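Divalent-cation tolerance protein CutA (Pyrococcus horikoshii, PDB 1UKU) binds copper at the interface between two of its trimers and is involved in resistance toward heavy metals. Local coordinates at residues Glu15-Val18 against Lys19-Lys23; Leu55-Arg58 against Glu59-Glu63; Asp86-Asn89 against Glu90-Lys94. All blocks are in the same frame, centred on the assembly; numbering follows the deposited sequence.

Contact 1. Residues Glu15-Val18 against Lys19-Lys23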
loop_
_atom_site.group_PDB
_atom_site.type_symbol
_atom_site.label_atom_id
_atom_site.label_comp_id
_atom_site.label_asym_id
_atom_site.label_seq_id
_atom_site.Cartn_x
_atom_site.Cartn_y
_atom_site.Cartn_z
ATOM N N GLU A 15 -17.876 -1.164 -2.510
ATOM C CA GLU A 15 -18.550 0.026 -1.990
ATOM C C GLU A 15 -19.617 -0.349 -0.968
ATOM O O GLU A 15 -19.742 0.324 0.053
ATOM C CB GLU A 15 -19.187 0.829 -3.138
ATOM C CG GLU A 15 -18.169 1.602 -3.956
ATOM C CD GLU A 15 -18.794 2.606 -4.890
ATOM O OE1 GLU A 15 -18.125 2.944 -5.894
ATOM O OE2 GLU A 15 -19.889 3.098 -4.577
ATOM N N LYS A 16 -20.371 -1.428 -1.206
ATOM C CA LYS A 16 -21.411 -1.846 -0.270
ATOM C C LYS A 16 -20.795 -2.168 1.084
ATOM O O LYS A 16 -21.254 -1.713 2.126
ATOM C CB LYS A 16 -22.132 -3.083 -0.784
ATOM C CG LYS A 16 -23.253 -3.565 0.137
ATOM C CD LYS A 16 -24.016 -4.690 -0.549
ATOM C CE LYS A 16 -24.737 -5.586 0.428
ATOM N NZ LYS A 16 -25.350 -6.740 -0.287
ATOM N N VAL A 17 -19.715 -2.947 1.058
ATOM C CA VAL A 17 -19.065 -3.384 2.288
ATOM C C VAL A 17 -18.460 -2.189 3.001
ATOM O O VAL A 17 -18.670 -2.006 4.177
ATOM C CB VAL A 17 -18.055 -4.508 2.022
ATOM C CG1 VAL A 17 -17.252 -4.843 3.289
ATOM C CG2 VAL A 17 -18.795 -5.758 1.518
ATOM N N VAL A 18 -17.757 -1.329 2.277
ATOM C CA VAL A 18 -17.118 -0.167 2.903
ATOM C C VAL A 18 -18.128 0.805 3.490
ATOM O O VAL A 18 -17.932 1.322 4.610
ATOM C CB VAL A 18 -16.182 0.540 1.913
ATOM C CG1 VAL A 18 -15.874 1.981 2.291
ATOM C CG2 VAL A 18 -14.917 -0.296 1.749
ATOM N N LYS A 19 -19.211 1.023 2.770
ATOM C CA LYS A 19 -20.245 1.925 3.279
ATOM C C LYS A 19 -20.914 1.304 4.537
ATOM O O LYS A 19 -21.203 2.030 5.485
ATOM C CB LYS A 19 -21.283 2.282 2.204
ATOM C CG LYS A 19 -20.740 3.148 1.090
ATOM C CD LYS A 19 -21.786 3.547 0.055
ATOM C CE LYS A 19 -21.169 4.394 -1.043
ATOM N NZ LYS A 19 -22.178 4.801 -2.064
ATOM N N THR A 20 -21.131 -0.012 4.574
ATOM C CA THR A 20 -21.654 -0.678 5.787
ATOM C C THR A 20 -20.683 -0.498 6.961
ATOM O O THR A 20 -21.097 -0.252 8.084
ATOM C CB THR A 20 -21.879 -2.157 5.518
ATOM O OG1 THR A 20 -22.838 -2.293 4.450
ATOM C CG2 THR A 20 -22.457 -2.834 6.707
ATOM N N LEU A 21 -19.386 -0.615 6.705
ATOM C CA LEU A 21 -18.388 -0.506 7.760
ATOM C C LEU A 21 -18.363 0.928 8.265
ATOM O O LEU A 21 -18.193 1.141 9.478
ATOM C CB LEU A 21 -17.011 -0.946 7.285
ATOM C CG LEU A 21 -16.847 -2.422 6.921
ATOM C CD1 LEU A 21 -15.436 -2.661 6.324
ATOM C CD2 LEU A 21 -17.096 -3.403 8.075
ATOM N N LEU A 22 -18.523 1.916 7.380
ATOM C CA LEU A 22 -18.607 3.317 7.799
ATOM C C LEU A 22 -19.866 3.534 8.646
ATOM O O LEU A 22 -19.804 4.157 9.700
ATOM C CB LEU A 22 -18.588 4.270 6.597
ATOM C CG LEU A 22 -17.197 4.434 5.963
ATOM C CD1 LEU A 22 -17.313 4.991 4.555
ATOM C CD2 LEU A 22 -16.311 5.334 6.796
ATOM N N LYS A 23 -20.990 3.010 8.191
ATOM C CA LYS A 23 -22.250 3.166 8.941
ATOM C C LYS A 23 -22.143 2.574 10.341
ATOM O O LYS A 23 -22.721 3.118 11.293
ATOM C CB LYS A 23 -23.409 2.539 8.187
ATOM C CG LYS A 23 -23.806 3.391 6.958
ATOM C CD LYS A 23 -25.084 2.945 6.281
ATOM C CE LYS A 23 -25.197 1.448 6.094
ATOM N NZ LYS A 23 -26.243 1.111 5.083
#
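Two donors of Thr-20 grip the carbonyl oxygen of Lys-16. The backbone N of Thr-20 lies 3.0 Å from Lys-16 O, and its hydroxyl OG1 sits 2.9 Å from the same oxygen; they arrive from opposite faces of the carbonyl plane. The hydroxyl gets there because OG1 is anti to the carbonyl carbon of Thr-20 (chi1 -60°), folded back along the preceding turn. One residue earlier, the side chains of Glu-15 and Lys-19 run side by side, pointing the same way. Lys-19 is fully extended, its CG resting 3.2 Å from Glu-15 O before NZ ends 3.8 Å from Glu-15 OE2, a long salt bridge. Phe-38 of the second subunit packs on both of these side chains. Val-17, Val-18, Leu-21 and Leu-22 are buried and make the apolar part: Val-18 CG1 lies 4.0 Å from Leu-22 CD1, and Val-17 CG1 is 4.2 Å from Leu-21 CD1. Leu-21 also touches Leu-65 and Ile-69 of helix 62-72, and the carbonyl of Leu-22 accepts a hydrogen bond from Trp-40 NE1 of the second subunit. This is i to i+4 pairing on an amphipathic helix, here helix 11-23 laid against the antiparallel sheet of the ferredoxin-like CutA fold.

Contact 2. Residues Leu55-Arg58 against Glu59-Glu63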
loop_
_atom_site.group_PDB
_atom_site.type_symbol
_atom_site.label_atom_id
_atom_site.label_comp_id
_atom_site.label_asym_id
_atom_site.label_seq_id
_atom_site.Cartn_x
_atom_site.Cartn_y
_atom_site.Cartn_z
ATOM N N LEU A 55 -8.303 0.421 4.319
ATOM C CA LEU A 55 -9.153 0.901 5.402
ATOM C C LEU A 55 -8.330 1.441 6.549
ATOM O O LEU A 55 -7.280 0.908 6.844
ATOM C CB LEU A 55 -10.050 -0.230 5.924
ATOM C CG LEU A 55 -10.681 -1.165 4.873
ATOM C CD1 LEU A 55 -11.470 -2.240 5.534
ATOM C CD2 LEU A 55 -11.557 -0.368 3.901
ATOM N N LYS A 56 -8.823 2.491 7.196
ATOM C CA LYS A 56 -8.082 3.142 8.287
ATOM C C LYS A 56 -8.954 3.119 9.524
ATOM O O LYS A 56 -10.101 3.533 9.490
ATOM C CB LYS A 56 -7.686 4.571 7.894
ATOM C CG LYS A 56 -6.917 4.632 6.541
ATOM C CD LYS A 56 -6.755 6.040 5.938
ATOM C CE LYS A 56 -7.141 6.134 4.417
ATOM N NZ LYS A 56 -8.644 6.369 4.067
ATOM N N THR A 57 -8.417 2.610 10.643
ATOM C CA THR A 57 -9.217 2.560 11.880
ATOM C C THR A 57 -8.298 2.522 13.108
ATOM O O THR A 57 -7.090 2.655 12.985
ATOM C CB THR A 57 -10.226 1.396 11.851
ATOM O OG1 THR A 57 -11.200 1.581 12.901
ATOM C CG2 THR A 57 -9.553 0.055 12.105
ATOM N N ARG A 58 -8.907 2.375 14.281
ATOM C CA ARG A 58 -8.164 2.242 15.521
ATOM C C ARG A 58 -7.717 0.829 15.764
ATOM O O ARG A 58 -8.394 -0.113 15.421
ATOM C CB ARG A 58 -9.008 2.669 16.726
ATOM C CG ARG A 58 -9.614 4.049 16.658
ATOM C CD ARG A 58 -10.080 4.530 18.018
ATOM N NE ARG A 58 -10.907 3.560 18.715
ATOM C CZ ARG A 58 -12.220 3.638 18.849
ATOM N NH1 ARG A 58 -12.919 4.616 18.243
ATOM N NH2 ARG A 58 -12.870 2.700 19.530
ATOM N N GLU A 59 -6.592 0.687 16.452
ATOM C CA GLU A 59 -6.110 -0.634 16.848
ATOM C C GLU A 59 -7.136 -1.461 17.609
ATOM O O GLU A 59 -7.295 -2.660 17.376
ATOM C CB GLU A 59 -4.935 -0.516 17.804
ATOM C CG GLU A 59 -3.641 -0.164 17.177
ATOM C CD GLU A 59 -3.446 1.308 17.024
ATOM O OE1 GLU A 59 -4.471 2.044 17.168
ATOM O OE2 GLU A 59 -2.265 1.705 16.828
ATOM N N ASP A 60 -7.819 -0.825 18.569
ATOM C CA ASP A 60 -8.727 -1.551 19.442
ATOM C C ASP A 60 -9.955 -2.088 18.713
ATOM O O ASP A 60 -10.640 -2.937 19.227
ATOM C CB ASP A 60 -9.165 -0.695 20.648
ATOM C CG ASP A 60 -9.981 0.501 20.235
ATOM O OD1 ASP A 60 -9.369 1.513 19.878
ATOM O OD2 ASP A 60 -11.223 0.443 20.218
ATOM N N LEU A 61 -10.215 -1.607 17.489
ATOM C CA LEU A 61 -11.335 -2.082 16.700
ATOM C C LEU A 61 -10.978 -3.261 15.757
ATOM O O LEU A 61 -11.850 -3.765 15.063
ATOM C CB LEU A 61 -11.955 -0.923 15.902
ATOM C CG LEU A 61 -12.639 0.175 16.738
ATOM C CD1 LEU A 61 -13.051 1.320 15.879
ATOM C CD2 LEU A 61 -13.854 -0.392 17.395
ATOM N N TRP A 62 -9.730 -3.700 15.751
ATOM C CA TRP A 62 -9.274 -4.731 14.799
ATOM C C TRP A 62 -10.127 -5.997 14.824
ATOM O O TRP A 62 -10.581 -6.451 13.797
ATOM C CB TRP A 62 -7.814 -5.081 15.036
ATOM C CG TRP A 62 -7.363 -6.354 14.409
ATOM C CD1 TRP A 62 -6.820 -7.416 15.053
ATOM C CD2 TRP A 62 -7.361 -6.682 13.019
ATOM N NE1 TRP A 62 -6.495 -8.407 14.153
ATOM C CE2 TRP A 62 -6.844 -7.993 12.896
ATOM C CE3 TRP A 62 -7.799 -6.031 11.865
ATOM C CZ2 TRP A 62 -6.690 -8.632 11.665
ATOM C CZ3 TRP A 62 -7.664 -6.691 10.637
ATOM C CH2 TRP A 62 -7.115 -7.970 10.550
ATOM N N GLU A 63 -10.326 -6.610 15.986
ATOM C CA GLU A 63 -11.011 -7.900 16.009
ATOM C C GLU A 63 -12.468 -7.774 15.569
ATOM O O GLU A 63 -12.974 -8.599 14.827
ATOM C CB GLU A 63 -10.905 -8.591 17.399
ATOM C CG GLU A 63 -9.498 -9.073 17.748
ATOM C CD GLU A 63 -8.923 -10.096 16.779
ATOM O OE1 GLU A 63 -9.654 -10.685 15.948
ATOM O OE2 GLU A 63 -7.692 -10.321 16.874
#
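Arg-58 and Asp-60 join side chains at the connection where strand 44-57 gives way to helix 62-72, a strand-to-helix turn of the ferredoxin-like fold made of Arg-58 and the short 3-10 segment 59-61. The charged contact is a side-on, two-pronged salt bridge. Arg-58 NE meets Asp-60 OD1 at 2.8 Å, almost straight at 171°, and Arg-58 NH2 meets Asp-60 OD2 at 2.9 Å. Each oxygen uses its syn lone pair, and the guanidinium and carboxylate planes are only 16° apart, so the paired bonds should fix the rotation of both groups. The chain of Arg-58 bends at chi3 (-50°) to present this edge. Its NH1 is hydrogen-bonded to the carbonyl oxygen of Lys-101 near the C terminus, so one guanidinium links the turn to the chain end.

The backbone contributes one hydrogen bond across the turn: Leu-61 N donates to Arg-58 O at 3.1 Å, coming in well above the carbonyl plane. Among other polar ends, Glu-59 OE2 accepts from the N of Met-1, and Trp-62 NE1 donates to Asp-87 of the third subunit.

Leu-61 packs its apolar branches on polar groups. Its CG lies 3.8 Å from Arg-58 NH2, and the branch ending in CD1 covers one face of the guanidinium, over its centre. The same methyl reaches Thr-57, whose hydroxyl is hydrogen-bonded to the carbonyl of Leu-26; Leu-61 CD1 stands 3.5 Å from Thr-57 OG1.

Contact 3. Residues Asp86-Asn89 against Glu90-Lys94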
loop_
_atom_site.group_PDB
_atom_site.type_symbol
_atom_site.label_atom_id
_atom_site.label_comp_id
_atom_site.label_asym_id
_atom_site.label_seq_id
_atom_site.Cartn_x
_atom_site.Cartn_y
_atom_site.Cartn_z
ATOM N N ASP A 86 3.109 3.131 12.217
ATOM C CA ASP A 86 4.164 3.466 13.165
ATOM C C ASP A 86 4.117 4.905 13.650
ATOM O O ASP A 86 4.532 5.174 14.740
ATOM C CB ASP A 86 5.523 3.140 12.576
ATOM C CG ASP A 86 5.653 1.675 12.313
ATOM O OD1 ASP A 86 5.528 1.241 11.172
ATOM O OD2 ASP A 86 5.772 0.859 13.262
ATOM N N ASP A 87 3.579 5.814 12.864
ATOM C CA ASP A 87 3.334 7.191 13.305
ATOM C C ASP A 87 2.396 7.868 12.326
ATOM O O ASP A 87 2.277 7.448 11.183
ATOM C CB ASP A 87 4.630 7.990 13.514
ATOM C CG ASP A 87 4.480 9.117 14.523
ATOM O OD1 ASP A 87 3.413 9.284 15.137
ATOM O OD2 ASP A 87 5.424 9.897 14.773
ATOM N N VAL A 88 1.692 8.879 12.816
ATOM C CA VAL A 88 0.748 9.659 12.010
ATOM C C VAL A 88 0.647 11.045 12.614
ATOM O O VAL A 88 0.865 11.224 13.825
ATOM C CB VAL A 88 -0.632 8.929 11.932
ATOM C CG1 VAL A 88 -1.165 8.714 13.318
ATOM C CG2 VAL A 88 -1.612 9.638 11.051
ATOM N N ASN A 89 0.337 12.033 11.788
ATOM C CA ASN A 89 0.087 13.387 12.304
ATOM C C ASN A 89 -1.100 13.390 13.239
ATOM O O ASN A 89 -2.133 12.776 12.982
ATOM C CB ASN A 89 -0.100 14.419 11.207
ATOM C CG ASN A 89 -1.186 14.037 10.213
ATOM O OD1 ASN A 89 -1.211 12.906 9.688
ATOM N ND2 ASN A 89 -2.064 15.000 9.896
ATOM N N GLU A 90 -0.945 14.072 14.362
ATOM C CA GLU A 90 -1.973 14.048 15.387
ATOM C C GLU A 90 -3.349 14.536 14.972
ATOM O O GLU A 90 -4.329 13.978 15.436
ATOM C CB GLU A 90 -1.508 14.870 16.594
ATOM C CG GLU A 90 -2.591 15.092 17.632
ATOM C CD GLU A 90 -3.068 13.803 18.265
ATOM O OE1 GLU A 90 -2.375 12.779 18.109
ATOM O OE2 GLU A 90 -4.137 13.810 18.915
ATOM N N ASP A 91 -3.429 15.588 14.166
ATOM C CA ASP A 91 -4.740 16.110 13.763
ATOM C C ASP A 91 -5.560 15.032 13.016
ATOM O O ASP A 91 -6.775 14.889 13.199
ATOM C CB ASP A 91 -4.635 17.405 12.929
ATOM C CG ASP A 91 -3.584 17.345 11.825
ATOM O OD1 ASP A 91 -2.433 16.878 12.056
ATOM O OD2 ASP A 91 -3.817 17.790 10.671
ATOM N N TYR A 92 -4.883 14.244 12.193
ATOM C CA TYR A 92 -5.558 13.168 11.509
ATOM C C TYR A 92 -5.985 12.066 12.485
ATOM O O TYR A 92 -7.100 11.546 12.411
ATOM C CB TYR A 92 -4.685 12.588 10.398
ATOM C CG TYR A 92 -5.420 11.538 9.622
ATOM C CD1 TYR A 92 -6.306 11.894 8.634
ATOM C CD2 TYR A 92 -5.275 10.191 9.923
ATOM C CE1 TYR A 92 -7.002 10.921 7.929
ATOM C CE2 TYR A 92 -5.978 9.232 9.247
ATOM C CZ TYR A 92 -6.810 9.604 8.239
ATOM O OH TYR A 92 -7.521 8.631 7.550
ATOM N N LEU A 93 -5.079 11.690 13.381
ATOM C CA LEU A 93 -5.391 10.666 14.351
ATOM C C LEU A 93 -6.597 11.068 15.190
ATOM O O LEU A 93 -7.482 10.270 15.420
ATOM C CB LEU A 93 -4.187 10.375 15.235
ATOM C CG LEU A 93 -4.367 9.247 16.237
ATOM C CD1 LEU A 93 -4.711 7.915 15.559
ATOM C CD2 LEU A 93 -3.060 9.182 16.999
ATOM N N LYS A 94 -6.656 12.328 15.600
ATOM C CA LYS A 94 -7.793 12.810 16.398
ATOM C C LYS A 94 -9.107 12.697 15.633
ATOM O O LYS A 94 -10.122 12.266 16.179
ATOM C CB LYS A 94 -7.561 14.248 16.845
ATOM C CG LYS A 94 -8.634 14.789 17.759
ATOM C CD LYS A 94 -8.763 13.919 19.006
ATOM C CE LYS A 94 -9.497 14.633 20.134
ATOM N NZ LYS A 94 -8.542 15.386 20.985
#
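Asn-89 stands at the N-cap position of helix 90-99, and Val-88 just before it packs back on the first turn; together they join the short strand 87-88 to the last helix of the fold. The tight part is Val-88 with the buried Asn-89 and Tyr-92. Val-88 CG2 lies 3.9 Å from Tyr-92 CD2, approaching the ring obliquely, while Val-88 CG1 rests 3.9 Å from Leu-93 CB. Asn-89 OD1 is 3.6 Å from Tyr-92 CB. Next to them the helix starts with Leu-93 N hydrogen-bonded to Asn-89 O at 3.2 Å, straight (167°) and in the carbonyl plane; Tyr-92 N gives the same oxygen a second, weak bond.

The amide of Asn-89 is buried against the second subunit, where OD1 accepts from the N of Ile-80 and ND2 donates to the carbonyl of Pro-78. Strand 87-88 also pairs antiparallel with a strand of that subunit. Contact thins out toward Glu-90, which is exposed and whose CB starts off away from residues 86-89. Asp-91 is partly exposed; with chi1 at 46° its carboxylate folds back toward Asn-89, and Asn-89 ND2 donates a hydrogen bond to Asp-91 OD1, 2.9 Å away, from above the carboxylate plane.

How the contacts relate
From the N terminus the three contacts follow in series, none enclosing or crossing another, and each closes only a local turn. Contact 1 sits within helix 11-23, contact 2 at the passage from strand 44-57 to helix 62-72, and contact 3 where strand 87-88 runs into helix 90-99. Contacts 1 and 2 meet where helix 11-23 lies on strand 44-57, Val-18 CG2 4.0 Å from Leu-55 CD2. Contacts 2 and 3 meet where the side chain of Lys-56 runs up to Tyr-92, so that helix 90-99 touches strand 44-57 there. Contacts 1 and 3 stay about 9 Å apart at their nearest atoms, yet both touch the second subunit.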